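Local atomic coordinates of oxalate biosynthetic component 1 (PDB entry 5IKY), a protein that takes part in quorum sensing-dependent oxalogenesis as a bifunctional, oxalate-producing enzyme that combines serine hydrolase and lyase activities. Residues A[23-34]-A[239-247]; A[1006-1016]-A[1050-1058]. All blocks are in the same frame, centred on the assembly; numbering follows the deposited sequence.

Interaction 1: residues A[23-34]-A[239-247]; sequences EPKFIPHALLEL and IPGLNTPIG
The backbone N-H of Gly247 donates to Glu23 OE2, with N and OE2 2.8 Å apart and a bent N-H···O angle of 137°. The N-H approaches OE2 from above the carboxylate plane, 47° out of it. Glu23 reaches this position because its chain runs extended beyond CG, which carries the carboxylate past the Pro245 carbonyl to the start of strand 246-248. Beyond this bond the side chains that meet are almost all apolar. The ring of Pro24 lies against the hairpin, its CG 3.5 Å from Ile246 CD1, while its CD sits on Thr244 CB. Leu242 CD1 closes on the same proline and on Ile27 CG1. Ile27 and Ile239 meet tip to tip, Ile27 CD1 being 3.7 Å from Ile239 CG1. Farther along, Leu31 straddles the carbonyl of Pro240: Leu31 CD1 is 3.4 Å and CD2 3.5 Å from Pro240 O. In return Pro240 CG stands 3.5 Å from Leu31 O, and the side chains of Leu34 and Pro240 slide past each other in opposite directions, Leu34 CD2 against Pro240 CB. The carbonyl of Pro240 is set by a type II turn from Ile239 to Leu242, with proline and glycine in its two central positions; the turn is part of the loop joining strands 235-237 and 246-248, an antiparallel hairpin. This loop packs against strand 26-28, an outermost strand of a three-stranded antiparallel sheet that pairs with strand 190-192, and against helix 29-33. Helix 37-49 adds Leu47 against Ile27 and Thr43 against Ile239, and strand 70-71 and helix 82-90 border Leu34.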
loop_
_atom_site.group_PDB
_atom_site.type_symbol
_atom_site.label_atom_id
_atom_site.label_comp_id
_atom_site.label_asym_id
_atom_site.label_seq_id
_atom_site.Cartn_x
_atom_site.Cartn_y
_atom_site.Cartn_z
ATOM N N GLU A 23 17.230 -7.488 -26.322
ATOM C CA GLU A 23 17.411 -7.327 -27.759
ATOM C C GLU A 23 18.862 -6.990 -28.060
ATOM O O GLU A 23 19.514 -6.305 -27.270
ATOM C CB GLU A 23 16.497 -6.230 -28.309
ATOM C CG GLU A 23 15.055 -6.644 -28.518
ATOM C CD GLU A 23 14.245 -5.573 -29.219
ATOM O OE1 GLU A 23 14.838 -4.552 -29.633
ATOM O OE2 GLU A 23 13.017 -5.749 -29.356
ATOM N N PRO A 24 19.379 -7.479 -29.198
ATOM C CA PRO A 24 20.730 -7.104 -29.630
ATOM C C PRO A 24 20.879 -5.588 -29.747
ATOM O O PRO A 24 19.931 -4.904 -30.131
ATOM C CB PRO A 24 20.878 -7.786 -30.999
ATOM C CG PRO A 24 19.545 -8.410 -31.306
ATOM C CD PRO A 24 18.817 -8.562 -30.017
ATOM N N LYS A 25 22.057 -5.077 -29.404
ATOM C CA LYS A 25 22.295 -3.639 -29.396
ATOM C C LYS A 25 23.312 -3.232 -30.458
ATOM O O LYS A 25 23.686 -2.064 -30.559
ATOM C CB LYS A 25 22.762 -3.193 -28.010
ATOM C CG LYS A 25 21.708 -3.367 -26.930
ATOM C CD LYS A 25 20.526 -2.441 -27.171
ATOM C CE LYS A 25 19.211 -3.103 -26.793
ATOM N NZ LYS A 25 19.252 -3.677 -25.422
ATOM N N PHE A 26 23.754 -4.204 -31.248
ATOM C CA PHE A 26 24.701 -3.940 -32.323
ATOM C C PHE A 26 24.504 -4.914 -33.475
ATOM O O PHE A 26 24.380 -6.119 -33.266
ATOM C CB PHE A 26 26.142 -4.020 -31.810
ATOM C CG PHE A 26 27.180 -3.817 -32.881
ATOM C CD1 PHE A 26 27.443 -2.551 -33.379
ATOM C CD2 PHE A 26 27.895 -4.893 -33.387
ATOM C CE1 PHE A 26 28.395 -2.360 -34.364
ATOM C CE2 PHE A 26 28.852 -4.709 -34.375
ATOM C CZ PHE A 26 29.102 -3.440 -34.862
ATOM N N ILE A 27 24.464 -4.381 -34.691
ATOM C CA ILE A 27 24.387 -5.211 -35.884
ATOM C C ILE A 27 25.558 -4.918 -36.809
ATOM O O ILE A 27 25.624 -3.842 -37.407
ATOM C CB ILE A 27 23.077 -4.995 -36.646
ATOM C CG1 ILE A 27 21.886 -5.312 -35.744
ATOM C CG2 ILE A 27 23.043 -5.867 -37.892
ATOM C CD1 ILE A 27 20.553 -5.042 -36.393
ATOM N N PRO A 28 26.492 -5.875 -36.922
ATOM C CA PRO A 28 27.665 -5.750 -37.791
ATOM C C PRO A 28 27.264 -5.472 -39.231
ATOM O O PRO A 28 26.199 -5.923 -39.662
ATOM C CB PRO A 28 28.337 -7.116 -37.675
ATOM C CG PRO A 28 27.892 -7.643 -36.367
ATOM C CD PRO A 28 26.485 -7.155 -36.193
ATOM N N HIS A 29 28.102 -4.743 -39.958
ATOM C CA HIS A 29 27.825 -4.426 -41.350
ATOM C C HIS A 29 27.501 -5.666 -42.183
ATOM O O HIS A 29 26.497 -5.687 -42.901
ATOM C CB HIS A 29 29.014 -3.694 -41.958
ATOM C CG HIS A 29 28.672 -2.886 -43.172
ATOM N ND1 HIS A 29 28.836 -3.362 -44.452
ATOM C CD2 HIS A 29 28.259 -1.603 -43.296
ATOM C CE1 HIS A 29 28.469 -2.431 -45.318
ATOM N NE2 HIS A 29 28.123 -1.353 -44.642
ATOM N N ALA A 30 28.344 -6.692 -42.070
ATOM C CA ALA A 30 28.201 -7.936 -42.835
ATOM C C ALA A 30 26.805 -8.560 -42.784
ATOM O O ALA A 30 26.308 -9.047 -43.799
ATOM C CB ALA A 30 29.227 -8.948 -42.355
ATOM N N LEU A 31 26.178 -8.548 -41.611
ATOM C CA LEU A 31 24.875 -9.186 -41.446
ATOM C C LEU A 31 23.808 -8.514 -42.309
ATOM O O LEU A 31 22.932 -9.181 -42.862
ATOM C CB LEU A 31 24.450 -9.174 -39.976
ATOM C CG LEU A 31 25.373 -9.939 -39.022
ATOM C CD1 LEU A 31 24.772 -10.007 -37.623
ATOM C CD2 LEU A 31 25.696 -11.336 -39.554
ATOM N N LEU A 32 23.897 -7.192 -42.430
ATOM C CA LEU A 32 22.961 -6.432 -43.253
ATOM C C LEU A 32 23.319 -6.514 -44.734
ATOM O O LEU A 32 22.446 -6.704 -45.581
ATOM C CB LEU A 32 22.922 -4.970 -42.807
ATOM C CG LEU A 32 22.322 -4.702 -41.426
ATOM C CD1 LEU A 32 22.359 -3.216 -41.106
ATOM C CD2 LEU A 32 20.905 -5.237 -41.352
ATOM N N GLU A 33 24.610 -6.381 -45.034
ATOM C CA GLU A 33 25.110 -6.418 -46.408
ATOM C C GLU A 33 24.807 -7.757 -47.075
ATOM O O GLU A 33 24.831 -7.881 -48.299
ATOM C CB GLU A 33 26.617 -6.151 -46.424
ATOM C CG GLU A 33 27.143 -5.560 -47.719
ATOM C CD GLU A 33 28.585 -5.103 -47.598
ATOM O OE1 GLU A 33 29.206 -5.370 -46.548
ATOM O OE2 GLU A 33 29.097 -4.477 -48.551
ATOM N N LEU A 34 24.518 -8.752 -46.244
ATOM C CA LEU A 34 24.203 -10.101 -46.685
ATOM C C LEU A 34 22.794 -10.193 -47.281
ATOM O O LEU A 34 22.478 -11.128 -48.017
ATOM C CB LEU A 34 24.362 -11.058 -45.500
ATOM C CG LEU A 34 24.066 -12.549 -45.611
ATOM C CD1 LEU A 34 25.053 -13.312 -44.751
ATOM C CD2 LEU A 34 22.642 -12.828 -45.159
ATOM N N ILE A 239 16.890 -10.138 -38.276
ATOM C CA ILE A 239 18.245 -9.879 -38.752
ATOM C C ILE A 239 19.009 -11.192 -38.947
ATOM O O ILE A 239 19.005 -12.052 -38.066
ATOM C CB ILE A 239 19.017 -8.970 -37.770
ATOM C CG1 ILE A 239 18.183 -7.739 -37.409
ATOM C CG2 ILE A 239 20.356 -8.553 -38.356
ATOM C CD1 ILE A 239 17.923 -6.811 -38.573
ATOM N N PRO A 240 19.654 -11.358 -40.114
ATOM C CA PRO A 240 20.447 -12.564 -40.385
ATOM C C PRO A 240 21.526 -12.803 -39.330
ATOM O O PRO A 240 22.277 -11.882 -39.002
ATOM C CB PRO A 240 21.077 -12.270 -41.751
ATOM C CG PRO A 240 20.136 -11.316 -42.397
ATOM C CD PRO A 240 19.591 -10.463 -41.282
ATOM N N GLY A 241 21.586 -14.020 -38.797
ATOM C CA GLY A 241 22.598 -14.372 -37.818
ATOM C C GLY A 241 22.240 -14.046 -36.379
ATOM O O GLY A 241 23.013 -14.331 -35.466
ATOM N N LEU A 242 21.071 -13.445 -36.175
ATOM C CA LEU A 242 20.612 -13.107 -34.831
ATOM C C LEU A 242 19.337 -13.866 -34.473
ATOM O O LEU A 242 18.366 -13.851 -35.228
ATOM C CB LEU A 242 20.382 -11.600 -34.710
ATOM C CG LEU A 242 21.643 -10.735 -34.768
ATOM C CD1 LEU A 242 21.286 -9.258 -34.750
ATOM C CD2 LEU A 242 22.580 -11.077 -33.618
ATOM N N ASN A 243 19.340 -14.530 -33.321
ATOM C CA ASN A 243 18.198 -15.347 -32.921
ATOM C C ASN A 243 17.122 -14.550 -32.190
ATOM O O ASN A 243 16.135 -15.114 -31.720
ATOM C CB ASN A 243 18.654 -16.527 -32.054
ATOM C CG ASN A 243 19.349 -16.096 -30.771
ATOM O OD1 ASN A 243 19.118 -15.004 -30.248
ATOM N ND2 ASN A 243 20.204 -16.969 -30.251
ATOM N N THR A 244 17.324 -13.241 -32.087
ATOM C CA THR A 244 16.331 -12.364 -31.484
ATOM C C THR A 244 16.046 -11.179 -32.398
ATOM O O THR A 244 16.958 -10.437 -32.762
ATOM C CB THR A 244 16.786 -11.848 -30.105
ATOM O OG1 THR A 244 16.991 -12.957 -29.224
ATOM C CG2 THR A 244 15.735 -10.929 -29.508
ATOM N N PRO A 245 14.771 -11.001 -32.776
ATOM C CA PRO A 245 14.388 -9.919 -33.685
ATOM C C PRO A 245 14.428 -8.551 -33.017
ATOM O O PRO A 245 14.367 -8.465 -31.790
ATOM C CB PRO A 245 12.958 -10.289 -34.081
ATOM C CG PRO A 245 12.437 -11.039 -32.901
ATOM C CD PRO A 245 13.612 -11.814 -32.364
ATOM N N ILE A 246 14.532 -7.494 -33.817
ATOM C CA ILE A 246 14.529 -6.133 -33.290
ATOM C C ILE A 246 13.120 -5.550 -33.278
ATOM O O ILE A 246 12.453 -5.497 -34.311
ATOM C CB ILE A 246 15.437 -5.203 -34.110
ATOM C CG1 ILE A 246 16.818 -5.832 -34.300
ATOM C CG2 ILE A 246 15.545 -3.839 -33.438
ATOM C CD1 ILE A 246 17.594 -5.987 -33.016
ATOM N N GLY A 247 12.670 -5.115 -32.108
ATOM C CA GLY A 247 11.355 -4.516 -31.981
ATOM C C GLY A 247 11.334 -3.095 -32.505
ATOM O O GLY A 247 12.137 -2.259 -32.086
#

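Interaction 2: residues A[1006-1016]-A[1050-1058]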
loop_
_atom_site.group_PDB
_atom_site.type_symbol
_atom_site.label_atom_id
_atom_site.label_comp_id
_atom_site.label_asym_id
_atom_site.label_seq_id
_atom_site.Cartn_x
_atom_site.Cartn_y
_atom_site.Cartn_z
ATOM N N SER A 1006 -4.716 4.740 17.769
ATOM C CA SER A 1006 -3.296 5.067 17.851
ATOM C C SER A 1006 -2.665 5.087 16.463
ATOM O O SER A 1006 -2.916 4.198 15.651
ATOM C CB SER A 1006 -2.564 4.067 18.751
ATOM O OG SER A 1006 -1.189 4.391 18.871
ATOM N N ARG A 1007 -1.846 6.101 16.198
ATOM C CA ARG A 1007 -1.190 6.234 14.899
ATOM C C ARG A 1007 0.020 5.310 14.764
ATOM O O ARG A 1007 0.521 5.088 13.660
ATOM C CB ARG A 1007 -0.760 7.683 14.663
ATOM C CG ARG A 1007 -1.906 8.678 14.595
ATOM C CD ARG A 1007 -1.391 10.075 14.284
ATOM N NE ARG A 1007 -2.465 11.064 14.241
ATOM C CZ ARG A 1007 -3.089 11.442 13.131
ATOM N NH1 ARG A 1007 -2.746 10.914 11.962
ATOM N NH2 ARG A 1007 -4.055 12.349 13.188
ATOM N N HIS A 1008 0.484 4.775 15.890
ATOM C CA HIS A 1008 1.658 3.906 15.906
ATOM C C HIS A 1008 1.433 2.596 15.151
ATOM O O HIS A 1008 2.384 1.977 14.673
ATOM C CB HIS A 1008 2.076 3.604 17.349
ATOM C CG HIS A 1008 2.650 4.783 18.072
ATOM N ND1 HIS A 1008 3.820 5.397 17.681
ATOM C CD2 HIS A 1008 2.220 5.455 19.166
ATOM C CE1 HIS A 1008 4.083 6.401 18.499
ATOM N NE2 HIS A 1008 3.127 6.456 19.410
ATOM N N TYR A 1009 0.175 2.179 15.045
ATOM C CA TYR A 1009 -0.165 0.924 14.377
ATOM C C TYR A 1009 -0.125 1.047 12.855
ATOM O O TYR A 1009 -0.193 0.044 12.144
ATOM C CB TYR A 1009 -1.554 0.444 14.805
ATOM C CG TYR A 1009 -1.698 0.121 16.277
ATOM C CD1 TYR A 1009 -0.599 -0.243 17.044
ATOM C CD2 TYR A 1009 -2.940 0.170 16.895
ATOM C CE1 TYR A 1009 -0.734 -0.541 18.389
ATOM C CE2 TYR A 1009 -3.087 -0.127 18.234
ATOM C CZ TYR A 1009 -1.983 -0.480 18.977
ATOM O OH TYR A 1009 -2.135 -0.771 20.311
ATOM N N VAL A 1010 -0.023 2.277 12.361
ATOM C CA VAL A 1010 -0.082 2.532 10.925
ATOM C C VAL A 1010 1.306 2.627 10.298
ATOM O O VAL A 1010 2.127 3.454 10.703
ATOM C CB VAL A 1010 -0.857 3.829 10.624
ATOM C CG1 VAL A 1010 -0.891 4.098 9.123
ATOM C CG2 VAL A 1010 -2.265 3.745 11.190
ATOM N N ILE A 1011 1.557 1.782 9.302
ATOM C CA ILE A 1011 2.839 1.773 8.605
ATOM C C ILE A 1011 2.824 2.708 7.400
ATOM O O ILE A 1011 1.981 2.589 6.511
ATOM C CB ILE A 1011 3.224 0.353 8.131
ATOM C CG1 ILE A 1011 3.382 -0.586 9.330
ATOM C CG2 ILE A 1011 4.520 0.390 7.332
ATOM C CD1 ILE A 1011 3.829 -1.991 8.963
ATOM N N GLN A 1012 3.766 3.644 7.384
ATOM C CA GLN A 1012 3.932 4.563 6.263
ATOM C C GLN A 1012 5.238 4.242 5.525
ATOM O O GLN A 1012 6.077 3.517 6.059
ATOM C CB GLN A 1012 3.906 6.014 6.763
ATOM C CG GLN A 1012 2.938 6.254 7.917
ATOM C CD GLN A 1012 1.971 7.383 7.630
ATOM O OE1 GLN A 1012 1.269 7.368 6.618
ATOM N NE2 GLN A 1012 1.936 8.375 8.512
ATOM N N PRO A 1013 5.409 4.756 4.290
ATOM C CA PRO A 1013 6.639 4.492 3.524
ATOM C C PRO A 1013 7.927 4.696 4.324
ATOM O O PRO A 1013 8.169 5.782 4.843
ATOM C CB PRO A 1013 6.554 5.502 2.380
ATOM C CG PRO A 1013 5.096 5.654 2.145
ATOM C CD PRO A 1013 4.418 5.498 3.486
ATOM N N GLY A 1014 8.734 3.645 4.423
ATOM C CA GLY A 1014 9.952 3.692 5.211
ATOM C C GLY A 1014 10.564 2.322 5.428
ATOM O O GLY A 1014 10.361 1.415 4.621
ATOM N N GLU A 1015 11.305 2.171 6.522
ATOM C CA GLU A 1015 12.032 0.936 6.797
ATOM C C GLU A 1015 11.102 -0.260 6.997
ATOM O O GLU A 1015 11.306 -1.319 6.405
ATOM C CB GLU A 1015 12.919 1.110 8.031
ATOM C CG GLU A 1015 14.058 2.098 7.853
ATOM C CD GLU A 1015 14.902 2.232 9.101
ATOM O OE1 GLU A 1015 14.777 1.371 9.997
ATOM O OE2 GLU A 1015 15.683 3.200 9.189
ATOM N N HIS A 1016 10.084 -0.089 7.833
ATOM C CA HIS A 1016 9.129 -1.160 8.106
ATOM C C HIS A 1016 8.332 -1.510 6.855
ATOM O O HIS A 1016 7.986 -2.671 6.633
ATOM C CB HIS A 1016 8.187 -0.762 9.241
ATOM C CG HIS A 1016 8.873 -0.581 10.558
ATOM N ND1 HIS A 1016 8.334 0.169 11.580
ATOM C CD2 HIS A 1016 10.052 -1.056 11.021
ATOM C CE1 HIS A 1016 9.152 0.151 12.616
ATOM N NE2 HIS A 1016 10.203 -0.586 12.304
ATOM N N VAL A 1050 3.769 1.998 28.707
ATOM C CA VAL A 1050 3.313 1.233 27.553
ATOM C C VAL A 1050 4.435 0.994 26.545
ATOM O O VAL A 1050 5.028 1.938 26.023
ATOM C CB VAL A 1050 2.143 1.935 26.839
ATOM C CG1 VAL A 1050 1.747 1.165 25.586
ATOM C CG2 VAL A 1050 0.955 2.077 27.782
ATOM N N ALA A 1051 4.718 -0.278 26.282
ATOM C CA ALA A 1051 5.708 -0.660 25.281
ATOM C C ALA A 1051 5.028 -0.956 23.952
ATOM O O ALA A 1051 4.531 -2.061 23.734
ATOM C CB ALA A 1051 6.497 -1.868 25.749
ATOM N N ARG A 1052 5.013 0.032 23.066
ATOM C CA ARG A 1052 4.335 -0.102 21.782
ATOM C C ARG A 1052 5.284 -0.592 20.692
ATOM O O ARG A 1052 6.236 0.100 20.333
ATOM C CB ARG A 1052 3.719 1.238 21.371
ATOM C CG ARG A 1052 2.667 1.139 20.279
ATOM C CD ARG A 1052 1.267 1.140 20.867
ATOM N NE ARG A 1052 0.997 2.362 21.619
ATOM C CZ ARG A 1052 -0.167 2.645 22.197
ATOM N NH1 ARG A 1052 -1.178 1.791 22.112
ATOM N NH2 ARG A 1052 -0.321 3.783 22.861
ATOM N N LEU A 1053 5.024 -1.785 20.164
ATOM C CA LEU A 1053 5.810 -2.303 19.048
ATOM C C LEU A 1053 5.279 -1.759 17.727
ATOM O O LEU A 1053 4.073 -1.799 17.468
ATOM C CB LEU A 1053 5.796 -3.835 19.021
ATOM C CG LEU A 1053 6.315 -4.628 20.224
ATOM C CD1 LEU A 1053 6.790 -6.001 19.770
ATOM C CD2 LEU A 1053 7.422 -3.890 20.959
ATOM N N THR A 1054 6.181 -1.253 16.891
ATOM C CA THR A 1054 5.797 -0.718 15.590
ATOM C C THR A 1054 6.408 -1.534 14.456
ATOM O O THR A 1054 7.474 -2.128 14.612
ATOM C CB THR A 1054 6.219 0.758 15.435
ATOM O OG1 THR A 1054 7.648 0.861 15.495
ATOM C CG2 THR A 1054 5.605 1.609 16.536
ATOM N N GLY A 1055 5.720 -1.558 13.318
ATOM C CA GLY A 1055 6.199 -2.270 12.147
ATOM C C GLY A 1055 5.817 -3.735 12.150
ATOM O O GLY A 1055 6.181 -4.485 11.244
ATOM N N VAL A 1056 5.081 -4.147 13.177
ATOM C CA VAL A 1056 4.629 -5.526 13.283
ATOM C C VAL A 1056 3.575 -5.826 12.224
ATOM O O VAL A 1056 2.651 -5.040 12.014
ATOM C CB VAL A 1056 4.046 -5.829 14.681
ATOM C CG1 VAL A 1056 3.603 -7.283 14.774
ATOM C CG2 VAL A 1056 5.064 -5.510 15.765
ATOM N N PHE A 1057 3.731 -6.956 11.543
ATOM C CA PHE A 1057 2.695 -7.453 10.647
ATOM C C PHE A 1057 2.755 -8.974 10.597
ATOM O O PHE A 1057 3.766 -9.574 10.962
ATOM C CB PHE A 1057 2.835 -6.848 9.244
ATOM C CG PHE A 1057 4.090 -7.253 8.522
ATOM C CD1 PHE A 1057 5.258 -6.523 8.672
ATOM C CD2 PHE A 1057 4.096 -8.352 7.676
ATOM C CE1 PHE A 1057 6.411 -6.890 8.004
ATOM C CE2 PHE A 1057 5.246 -8.724 7.007
ATOM C CZ PHE A 1057 6.405 -7.993 7.172
ATOM N N LEU A 1058 1.668 -9.596 10.157
ATOM C CA LEU A 1058 1.580 -11.049 10.142
ATOM C C LEU A 1058 1.274 -11.573 8.746
ATOM O O LEU A 1058 0.323 -11.130 8.102
ATOM C CB LEU A 1058 0.509 -11.531 11.123
ATOM C CG LEU A 1058 0.604 -10.996 12.553
ATOM C CD1 LEU A 1058 -0.531 -11.545 13.405
ATOM C CD2 LEU A 1058 1.955 -11.332 13.167
#
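Arg1052 carries its side chain from strand 1049-1054 into the turn at 1006-1009, and from CG onward most of its atoms meet side chains of that turn. CB points toward the turn, and Arg1052 CG, anti to the backbone N, comes 3.9 Å from His1008 CB. The chain then bends twice, at chi2 (98°) and chi3 (60°), bringing Arg1052 CD to 3.6 Å from Tyr1009 CE1. NE passes near His1008 CD2, and at CZ the guanidinium is covered on one face by Ser1006 OG, 3.9 Å above its centre, with Val1050 CG1 over the opposite face. Tyr1009 OH lies in the guanidinium plane at its edge, 3.3 Å from Arg1052 NH1; the tyrosine ring stands steeply to that plane, at 79°. At the tip, NH2 is hydrogen-bonded to Gln1042 OE1 and NH1 has a long, weak ion pair with Asp991. The strand that carries this arginine belongs to the mixed sheet of the alpha/beta hydrolase part of the enzyme: it runs parallel to strand 988-992 on one side and antiparallel to strand 1038-1043 on the other, and the chain between the two parallel strands includes the loop 1006-1014, helix 1015-1025 and strand 1038-1043. Two residues on from the arginine, Thr1054 CG2 rests 3.7 Å from the carbonyl O of His1008. Gly1055, with a positive phi, puts its CA against one face of the His1016 ring, 3.3 Å from His1016 ND1, and Ile1011 CD1 also reaches it. The ring edge turns to the threonine, His1016 CE1 lying 3.3 Å from Thr1054 OG1. The stronger polar partners of both residues lie in Thr1038: its OG1 is hydrogen-bonded to His1016 NE2, and its carbonyl O receives Thr1054 OG1.

The two contacts sit far apart, their centres about 54 Å from each other and their nearest atoms about 32 Å, and they share no strand or helix. Interaction 1 is peripheral, its centre about 43 Å from that of the chain, yet it is the more oily of the two: prolines, leucines and isoleucines interlock, and a single clear hydrogen bond sits at one end. Interaction 2, its centre about 14 Å from that of the chain, is the more polar, with an arginine, histidines and hydroxyls whose clear side-chain bonds outside the contact go to strand 1038-1043. Both are partly buried. One joins an edge strand and short helix to a hairpin loop, the other a loop and the start of a helix to an inner strand.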